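Local coordinates for protein homoprotocatechuate 2,3-dioxygenase (PDB 4Z6M) that catalyses the extradiol ring opening of homoprotocatechuate with dioxygen at a non-haem iron(II) centre, at residues Y20-V25 and A73-A78; R54-F59 and A147-R152; E179-D184 and H248-A253. The protein carries 1 engineered substitution. All blocks are in the same frame, centred on the assembly; numbering follows the deposited sequence.

Contact 1 (Y20-V25 and A73-A78)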
loop_
_atom_site.group_PDB
_atom_site.type_symbol
_atom_site.label_atom_id
_atom_site.label_comp_id
_atom_site.label_asym_id
_atom_site.label_seq_id
_atom_site.Cartn_x
_atom_site.Cartn_y
_atom_site.Cartn_z
ATOM N N TYR A 20 -24.054 -9.074 -12.675
ATOM C CA TYR A 20 -24.217 -7.678 -13.091
ATOM C C TYR A 20 -25.500 -7.125 -12.526
ATOM O O TYR A 20 -26.394 -7.887 -12.156
ATOM C CB TYR A 20 -24.176 -7.509 -14.639
ATOM C CG TYR A 20 -25.445 -7.908 -15.387
ATOM C CD1 TYR A 20 -25.612 -9.194 -15.871
ATOM C CD2 TYR A 20 -26.450 -6.980 -15.637
ATOM C CE1 TYR A 20 -26.761 -9.564 -16.571
ATOM C CE2 TYR A 20 -27.596 -7.346 -16.327
ATOM C CZ TYR A 20 -27.761 -8.634 -16.775
ATOM O OH TYR A 20 -28.927 -8.951 -17.451
ATOM N N ALA A 21 -25.572 -5.796 -12.465
ATOM C CA ALA A 21 -26.837 -5.109 -12.230
ATOM C C ALA A 21 -27.175 -4.243 -13.435
ATOM O O ALA A 21 -26.296 -3.668 -14.057
ATOM C CB ALA A 21 -26.803 -4.258 -10.978
ATOM N N GLU A 22 -28.474 -4.120 -13.706
ATOM C CA GLU A 22 -28.997 -3.134 -14.655
ATOM C C GLU A 22 -29.702 -2.046 -13.845
ATOM O O GLU A 22 -30.684 -2.333 -13.139
ATOM C CB GLU A 22 -29.973 -3.791 -15.648
ATOM C CG GLU A 22 -30.452 -2.797 -16.692
ATOM C CD GLU A 22 -31.412 -3.355 -17.723
ATOM O OE1 GLU A 22 -31.864 -4.523 -17.601
ATOM O OE2 GLU A 22 -31.679 -2.610 -18.707
ATOM N N LEU A 23 -29.150 -0.837 -13.897
ATOM C CA LEU A 23 -29.691 0.343 -13.252
ATOM C C LEU A 23 -30.313 1.257 -14.284
ATOM O O LEU A 23 -29.677 1.580 -15.284
ATOM C CB LEU A 23 -28.598 1.103 -12.496
ATOM C CG LEU A 23 -27.876 0.350 -11.374
ATOM C CD1 LEU A 23 -26.786 1.244 -10.800
ATOM C CD2 LEU A 23 -28.818 -0.098 -10.273
ATOM N N VAL A 24 -31.525 1.734 -13.995
ATOM C CA VAL A 24 -32.113 2.812 -14.772
ATOM C C VAL A 24 -31.599 4.121 -14.221
ATOM O O VAL A 24 -31.579 4.348 -13.003
ATOM C CB VAL A 24 -33.655 2.763 -14.772
ATOM C CG1 VAL A 24 -34.218 3.922 -15.573
ATOM C CG2 VAL A 24 -34.130 1.433 -15.353
ATOM N N VAL A 25 -31.140 4.964 -15.136
ATOM C CA VAL A 25 -30.591 6.292 -14.836
ATOM C C VAL A 25 -31.334 7.343 -15.653
ATOM O O VAL A 25 -31.871 7.031 -16.704
ATOM C CB VAL A 25 -29.074 6.358 -15.118
ATOM C CG1 VAL A 25 -28.355 5.311 -14.280
ATOM C CG2 VAL A 25 -28.768 6.187 -16.608
ATOM N N ALA A 73 -33.938 3.543 -10.847
ATOM C CA ALA A 73 -34.374 2.317 -10.172
ATOM C C ALA A 73 -33.476 1.155 -10.552
ATOM O O ALA A 73 -32.818 1.207 -11.601
ATOM C CB ALA A 73 -35.813 1.987 -10.528
ATOM N N LEU A 74 -33.458 0.107 -9.729
ATOM C CA LEU A 74 -32.900 -1.178 -10.146
ATOM C C LEU A 74 -33.865 -1.864 -11.122
ATOM O O LEU A 74 -35.028 -2.069 -10.785
ATOM C CB LEU A 74 -32.695 -2.070 -8.926
ATOM C CG LEU A 74 -32.264 -3.516 -9.257
ATOM C CD1 LEU A 74 -30.821 -3.573 -9.756
ATOM C CD2 LEU A 74 -32.459 -4.444 -8.081
ATOM N N LYS A 75 -33.385 -2.193 -12.324
ATOM C CA LYS A 75 -34.169 -2.980 -13.281
ATOM C C LYS A 75 -33.950 -4.480 -13.132
ATOM O O LYS A 75 -34.897 -5.261 -13.258
ATOM C CB LYS A 75 -33.883 -2.517 -14.725
ATOM C CG LYS A 75 -34.754 -3.160 -15.776
ATOM C CD LYS A 75 -34.772 -2.378 -17.069
ATOM C CE LYS A 75 -35.619 -3.131 -18.092
ATOM N NZ LYS A 75 -36.137 -2.232 -19.147
ATOM N N ALA A 76 -32.708 -4.889 -12.821
ATOM C CA ALA A 76 -32.425 -6.310 -12.614
ATOM C C ALA A 76 -31.118 -6.477 -11.883
ATOM O O ALA A 76 -30.146 -5.762 -12.154
ATOM C CB ALA A 76 -32.338 -7.050 -13.929
ATOM N N MET A 77 -31.114 -7.429 -10.956
ATOM C CA MET A 77 -29.882 -7.912 -10.346
ATOM C C MET A 77 -29.671 -9.334 -10.799
ATOM O O MET A 77 -30.543 -10.181 -10.631
ATOM C CB MET A 77 -29.930 -7.763 -8.811
ATOM C CG MET A 77 -31.181 -8.215 -8.143
ATOM S SD MET A 77 -31.414 -7.585 -6.454
ATOM C CE MET A 77 -29.879 -7.666 -5.832
ATOM N N ALA A 78 -28.536 -9.572 -11.474
ATOM C CA ALA A 78 -28.320 -10.797 -12.223
ATOM C C ALA A 78 -27.268 -11.652 -11.568
ATOM O O ALA A 78 -26.189 -11.156 -11.181
ATOM C CB ALA A 78 -27.906 -10.491 -13.660
HETATM O O HOH W 1 -33.529 -2.824 -20.474
#

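Contact 2 (R54-F59 and A147-R152)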
loop_
_atom_site.group_PDB
_atom_site.type_symbol
_atom_site.label_atom_id
_atom_site.label_comp_id
_atom_site.label_asym_id
_atom_site.label_seq_id
_atom_site.Cartn_x
_atom_site.Cartn_y
_atom_site.Cartn_z
ATOM N N ARG A 54 -17.687 -2.851 -17.434
ATOM C CA ARG A 54 -17.082 -3.965 -16.744
ATOM C C ARG A 54 -15.893 -3.524 -15.915
ATOM O O ARG A 54 -15.250 -2.507 -16.170
ATOM C CB ARG A 54 -16.695 -5.096 -17.696
ATOM C CG ARG A 54 -15.498 -4.827 -18.575
ATOM C CD ARG A 54 -15.227 -6.014 -19.445
ATOM N NE ARG A 54 -14.004 -5.929 -20.254
ATOM C CZ ARG A 54 -13.954 -5.433 -21.489
ATOM N NH1 ARG A 54 -15.012 -4.828 -22.045
ATOM N NH2 ARG A 54 -12.835 -5.540 -22.175
ATOM N N SER A 55 -15.625 -4.352 -14.911
ATOM C CA SER A 55 -14.469 -4.167 -14.045
ATOM C C SER A 55 -13.183 -4.666 -14.711
ATOM O O SER A 55 -13.215 -5.358 -15.729
ATOM C CB SER A 55 -14.730 -4.866 -12.717
ATOM O OG SER A 55 -14.832 -6.244 -12.881
ATOM N N PHE A 56 -12.054 -4.348 -14.075
ATOM C CA PHE A 56 -10.718 -4.616 -14.644
ATOM C C PHE A 56 -10.490 -6.092 -14.923
ATOM O O PHE A 56 -9.814 -6.433 -15.879
ATOM C CB PHE A 56 -9.662 -4.112 -13.663
ATOM C CG PHE A 56 -8.265 -3.967 -14.218
ATOM C CD1 PHE A 56 -8.003 -3.101 -15.277
ATOM C CD2 PHE A 56 -7.196 -4.640 -13.633
ATOM C CE1 PHE A 56 -6.714 -2.941 -15.747
ATOM C CE2 PHE A 56 -5.906 -4.446 -14.096
ATOM C CZ PHE A 56 -5.680 -3.603 -15.141
ATOM N N GLU A 57 -10.973 -6.977 -14.045
ATOM C CA GLU A 57 -10.651 -8.403 -14.160
ATOM C C GLU A 57 -11.759 -9.257 -14.781
ATOM O O GLU A 57 -11.647 -10.478 -14.838
ATOM C CB GLU A 57 -10.244 -8.972 -12.790
ATOM C CG GLU A 57 -8.999 -8.332 -12.241
ATOM C CD GLU A 57 -8.499 -8.972 -10.951
ATOM O OE1 GLU A 57 -9.296 -9.690 -10.304
ATOM O OE2 GLU A 57 -7.311 -8.702 -10.622
ATOM N N GLU A 58 -12.833 -8.620 -15.236
ATOM C CA GLU A 58 -13.980 -9.376 -15.741
ATOM C C GLU A 58 -13.764 -9.893 -17.156
ATOM O O GLU A 58 -13.155 -9.221 -17.978
ATOM C CB GLU A 58 -15.224 -8.497 -15.709
ATOM C CG GLU A 58 -16.507 -9.259 -16.016
ATOM C CD GLU A 58 -16.673 -10.454 -15.100
ATOM O OE1 GLU A 58 -17.145 -10.234 -13.941
ATOM O OE2 GLU A 58 -16.338 -11.598 -15.502
ATOM N N PHE A 59 -14.282 -11.084 -17.445
ATOM C CA PHE A 59 -14.269 -11.630 -18.810
ATOM C C PHE A 59 -15.677 -11.755 -19.414
ATOM O O PHE A 59 -15.810 -11.862 -20.628
ATOM C CB PHE A 59 -13.543 -12.988 -18.908
ATOM C CG PHE A 59 -14.324 -14.126 -18.338
ATOM C CD1 PHE A 59 -14.305 -14.388 -16.975
ATOM C CD2 PHE A 59 -15.114 -14.919 -19.142
ATOM C CE1 PHE A 59 -15.075 -15.403 -16.450
ATOM C CE2 PHE A 59 -15.863 -15.964 -18.606
ATOM C CZ PHE A 59 -15.847 -16.185 -17.259
ATOM N N ALA A 147 -5.510 4.653 -10.533
ATOM C CA ALA A 147 -5.140 4.646 -9.127
ATOM C C ALA A 147 -6.304 4.221 -8.210
ATOM O O ALA A 147 -6.075 3.802 -7.070
ATOM C CB ALA A 147 -4.600 6.019 -8.742
ATOM N N GLY A 148 -7.536 4.334 -8.710
ATOM C CA GLY A 148 -8.731 3.880 -8.006
ATOM C C GLY A 148 -9.377 2.615 -8.582
ATOM O O GLY A 148 -10.574 2.403 -8.370
ATOM N N GLU A 149 -8.631 1.795 -9.326
ATOM C CA GLU A 149 -9.248 0.762 -10.187
ATOM C C GLU A 149 -10.204 -0.189 -9.482
ATOM O O GLU A 149 -9.857 -0.823 -8.477
ATOM C CB GLU A 149 -8.177 -0.059 -10.894
ATOM C CG GLU A 149 -8.708 -0.964 -11.991
ATOM C CD GLU A 149 -9.126 -0.220 -13.246
ATOM O OE1 GLU A 149 -8.568 0.852 -13.534
ATOM O OE2 GLU A 149 -10.002 -0.739 -13.942
ATOM N N LEU A 150 -11.402 -0.293 -10.043
ATOM C CA LEU A 150 -12.373 -1.287 -9.633
ATOM C C LEU A 150 -12.138 -2.578 -10.377
ATOM O O LEU A 150 -12.211 -2.637 -11.598
ATOM C CB LEU A 150 -13.778 -0.759 -9.890
ATOM C CG LEU A 150 -14.075 0.616 -9.274
ATOM C CD1 LEU A 150 -15.547 0.959 -9.477
ATOM C CD2 LEU A 150 -13.740 0.663 -7.795
ATOM N N VAL A 151 -11.837 -3.631 -9.640
ATOM C CA VAL A 151 -11.308 -4.862 -10.241
ATOM C C VAL A 151 -12.321 -5.991 -10.411
ATOM O O VAL A 151 -12.164 -6.800 -11.318
ATOM C CB VAL A 151 -10.044 -5.349 -9.493
ATOM C CG1 VAL A 151 -8.992 -4.252 -9.473
ATOM C CG2 VAL A 151 -10.342 -5.813 -8.084
ATOM N N ARG A 152 -13.360 -6.025 -9.565
ATOM C CA ARG A 152 -14.392 -7.065 -9.631
ATOM C C ARG A 152 -15.715 -6.469 -9.197
ATOM O O ARG A 152 -15.734 -5.506 -8.420
ATOM C CB ARG A 152 -14.088 -8.236 -8.699
ATOM C CG ARG A 152 -12.923 -9.114 -9.112
ATOM C CD ARG A 152 -12.805 -10.313 -8.186
ATOM N NE ARG A 152 -12.431 -9.889 -6.840
ATOM C CZ ARG A 152 -11.194 -9.574 -6.470
ATOM N NH1 ARG A 152 -10.193 -9.660 -7.339
ATOM N NH2 ARG A 152 -10.946 -9.191 -5.221
HETATM O O HOH W 2 -7.318 -9.619 -7.844
#

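Contact 3 (E179-D184 and H248-A253)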
loop_
_atom_site.group_PDB
_atom_site.type_symbol
_atom_site.label_atom_id
_atom_site.label_comp_id
_atom_site.label_asym_id
_atom_site.label_seq_id
_atom_site.Cartn_x
_atom_site.Cartn_y
_atom_site.Cartn_z
ATOM N N GLU A 179 -22.517 -13.915 8.011
ATOM C CA GLU A 179 -22.634 -13.065 9.187
ATOM C C GLU A 179 -24.031 -12.473 9.295
ATOM O O GLU A 179 -24.758 -12.392 8.308
ATOM C CB GLU A 179 -21.604 -11.940 9.135
ATOM C CG GLU A 179 -20.173 -12.458 8.937
ATOM C CD GLU A 179 -19.100 -11.519 9.450
ATOM O OE1 GLU A 179 -19.356 -10.845 10.441
ATOM O OE2 GLU A 179 -17.975 -11.474 8.873
ATOM N N ASP A 180 -24.403 -12.056 10.497
ATOM C CA ASP A 180 -25.676 -11.373 10.716
ATOM C C ASP A 180 -25.601 -10.464 11.921
ATOM O O ASP A 180 -24.613 -10.496 12.678
ATOM C CB ASP A 180 -26.843 -12.361 10.759
ATOM C CG ASP A 180 -26.862 -13.263 11.954
ATOM O OD1 ASP A 180 -25.890 -13.390 12.687
ATOM O OD2 ASP A 180 -27.884 -13.936 12.119
ATOM N N ILE A 181 -26.630 -9.622 12.043
ATOM C CA ILE A 181 -26.739 -8.718 13.174
ATOM C C ILE A 181 -28.093 -8.953 13.829
ATOM O O ILE A 181 -29.118 -8.886 13.154
ATOM C CB ILE A 181 -26.622 -7.237 12.732
ATOM C CG1 ILE A 181 -25.227 -6.944 12.184
ATOM C CG2 ILE A 181 -26.956 -6.282 13.876
ATOM C CD1 ILE A 181 -25.062 -5.562 11.580
ATOM N N GLN A 182 -28.074 -9.185 15.138
ATOM C CA GLN A 182 -29.289 -9.423 15.925
ATOM C C GLN A 182 -29.238 -8.639 17.214
ATOM O O GLN A 182 -28.200 -8.097 17.569
ATOM C CB GLN A 182 -29.431 -10.914 16.248
ATOM C CG GLN A 182 -29.576 -11.795 15.035
ATOM C CD GLN A 182 -29.881 -13.228 15.387
ATOM O OE1 GLN A 182 -30.590 -13.517 16.364
ATOM N NE2 GLN A 182 -29.399 -14.128 14.577
ATOM N N ASP A 183 -30.344 -8.595 17.949
ATOM C CA ASP A 183 -30.286 -8.143 19.338
ATOM C C ASP A 183 -30.704 -9.231 20.302
ATOM O O ASP A 183 -30.974 -10.370 19.893
ATOM C CB ASP A 183 -31.055 -6.826 19.538
ATOM C CG ASP A 183 -32.538 -6.945 19.362
ATOM O OD1 ASP A 183 -33.065 -8.083 19.332
ATOM O OD2 ASP A 183 -33.189 -5.872 19.258
ATOM N N ASP A 184 -30.727 -8.884 21.587
ATOM C CA ASP A 184 -31.057 -9.846 22.620
ATOM C C ASP A 184 -32.562 -10.028 22.828
ATOM O O ASP A 184 -32.973 -10.736 23.763
ATOM C CB ASP A 184 -30.388 -9.441 23.953
ATOM C CG ASP A 184 -30.923 -8.112 24.548
ATOM O OD1 ASP A 184 -31.900 -7.494 24.027
ATOM O OD2 ASP A 184 -30.344 -7.686 25.576
ATOM N N HIS A 248 -15.020 -2.525 7.954
ATOM C CA HIS A 248 -16.252 -3.134 8.464
ATOM C C HIS A 248 -15.904 -4.093 9.606
ATOM O O HIS A 248 -14.850 -4.733 9.593
ATOM C CB HIS A 248 -16.917 -3.952 7.390
ATOM C CG HIS A 248 -17.687 -3.179 6.376
ATOM N ND1 HIS A 248 -18.644 -2.236 6.702
ATOM C CD2 HIS A 248 -17.689 -3.265 5.019
ATOM C CE1 HIS A 248 -19.192 -1.776 5.584
ATOM N NE2 HIS A 248 -18.641 -2.399 4.558
ATOM N N GLY A 249 -16.798 -4.215 10.574
ATOM C CA GLY A 249 -16.769 -5.340 11.490
ATOM C C GLY A 249 -17.208 -6.599 10.770
ATOM O O GLY A 249 -16.417 -7.493 10.453
ATOM N N VAL A 250 -18.498 -6.622 10.475
ATOM C CA VAL A 250 -19.065 -7.666 9.637
ATOM C C VAL A 250 -18.327 -7.614 8.288
ATOM O O VAL A 250 -18.236 -6.565 7.670
ATOM C CB VAL A 250 -20.553 -7.417 9.375
ATOM C CG1 VAL A 250 -21.065 -8.421 8.376
ATOM C CG2 VAL A 250 -21.368 -7.482 10.660
ATOM N N SER A 251 -17.817 -8.747 7.866
ATOM C CA SER A 251 -17.026 -8.961 6.636
ATOM C C SER A 251 -15.538 -8.664 6.748
ATOM O O SER A 251 -14.769 -9.192 5.936
ATOM C CB SER A 251 -17.596 -8.260 5.401
ATOM O OG SER A 251 -17.163 -6.888 5.334
ATOM N N ASN A 252 -15.140 -7.799 7.698
ATOM C CA ASN A 252 -13.734 -7.390 7.852
ATOM C C ASN A 252 -13.160 -6.631 6.643
ATOM O O ASN A 252 -11.968 -6.457 6.578
ATOM C CB ASN A 252 -12.839 -8.587 8.144
ATOM C CG ASN A 252 -11.471 -8.220 8.655
ATOM O OD1 ASN A 252 -11.318 -7.307 9.484
ATOM N ND2 ASN A 252 -10.462 -8.965 8.213
ATOM N N ALA A 253 -14.005 -6.188 5.712
ATOM C CA ALA A 253 -13.513 -5.534 4.512
ATOM C C ALA A 253 -13.293 -4.047 4.725
ATOM O O ALA A 253 -13.970 -3.393 5.526
ATOM C CB ALA A 253 -14.499 -5.730 3.380
HETATM O O HOH W 3 -15.749 -10.565 10.232
#

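Contact 1 (Y20-V25 and A73-A78)
E22 and K75 lay their side chains alongside each other, both pointing the same way, across two antiparallel strands. Traced outward, E22 CB sits 4.0 Å from A76 O. E22 CG is placed anti to the backbone N (chi1 -176°), which brings it beside K75 CB at 4.0 Å. E22 CD runs next to K75 CD at 3.6 Å, so the aliphatic part of the lysine flanks the carboxylate. At the tip, E22 OE2 and K75 NZ stand 4.5 Å apart, too far for a salt bridge. A water joins them instead, donating to E22 OE2 at 2.6 Å and accepting from K75 NZ. T67 also bonds E22 OE2, and R117 makes a salt bridge to E22 OE1. The pair sits at a classic beta bulge between strands 15-25 and 73-81, inner neighbours in the eight-stranded mixed sheet of a glyoxalase-superfamily domain; K75 and A76 both face E22. The E22 carbonyl takes two donors, K75 N to E22 O at 2.8 Å and A76 N to E22 O at 3.3 Å, the latter on a lone pair. Further along the same sheet face, the A78 methyl covers one face of the Y20 ring in a CH-pi contact, CB lying 3.5 Å from the centroid and 24° off the ring normal. The hydroxyl of that ring bonds E127 and R117.

Contact 2 (R54-F59 and A147-R152)
A type I beta turn, S55 to E58, in the loop between strands 50-54 and 64-68, docks against the chain that leads into strand 152-160, the first strand of the second large sheet. Two successive turn amides make the join: F56 N donates to L150 O at 3.0 Å with an angle of 167° at the hydrogen, and E57 N donates to V151 O, also at 3.0 Å but more bent. The first bond lies in the carbonyl plane, while the second donor is tilted out of it. A chi1 of -165° swings the F56 ring away from its own amide and round to E149; the two side chains cross at about a right angle, with ring and carboxylate planes 52° apart. F56 CD1 is 3.4 Å from E149 OE2, and H42 bonds that same E149 oxygen. E57 extends beside V151, its CG 4.2 Å from V151 CB, and ends near R152. There R152 NH1 meets E57 OE1 at 3.1 Å near the guanidinium plane, a weak, bent bond within a salt bridge. In this conformer a water also bridges E57 OE2 and R152 NH1, but R152 is deposited in two conformers, so both links are doubtful as permanent ones. H220 also bonds E57 OE2, and Y273 of the second subunit packs on E57. The backbone bonds are therefore the firmer evidence for the joint. The two buried carboxylates have partners beyond it in H42 and H220, which probably help to stabilise their negative charge.

Contact 3 (E179-D184 and H248-A253)
The carboxylate of E179 has the 249-252 turn over one face. S251 N donates to E179 OE2 at 2.9 Å from well above the plane, 61° out of it. V250 lies over the same face, its CA 3.3 Å from E179 OE1 and its CG1 3.6 Å from E179 CB, as the two side chains slide past each other in opposite directions. A water that donates to E179 OE2, at 2.8 Å, and to G249 O sits slightly across the plane from S251 N. Outside the two segments, E179 OE2 also bonds Y273 of the same chain and E179 OE1 bonds W285, so both oxygens of this buried group are gripped. The turn is type II, from G249 to N252, in the loop between strands 244-247 and 254-259, and it faces strand 176-182 of the same nine-stranded sheet. S251 OG accepts from A253 N, an ST turn that overlaps it, and donates to V250 O at 2.6 Å. A chi1 of 173° directs V250 CG2 to I181, 4.2 Å from I181 CG1. At the start of this loop H248 NE2 bonds E267, an iron ligand, making H248 a second-shell residue of the metal site.

In the fold
All three contacts are buried, but to different depths: contact 1 lies about 11 Å from the chain's centre (centre to centre), contact 3 about 15 Å and contact 2 about 17 Å. Contact 1, touched by no other subunit, pairs two inner strands of one sheet mainly through backbone bonds. Contact 2 instead brings a loop of that sheet against the entry to strand 152-160 of the other, and contact 3 sets a loop against a strand within that second sheet. In contact 3 a single carboxylate-amide bond carries the polar joining, whereas contact 2 relies on two backbone bonds, with a weak salt bridge beside them. Contacts 2 and 3 both reach the second subunit, and the side chain of S251 lies about 7 Å from the iron.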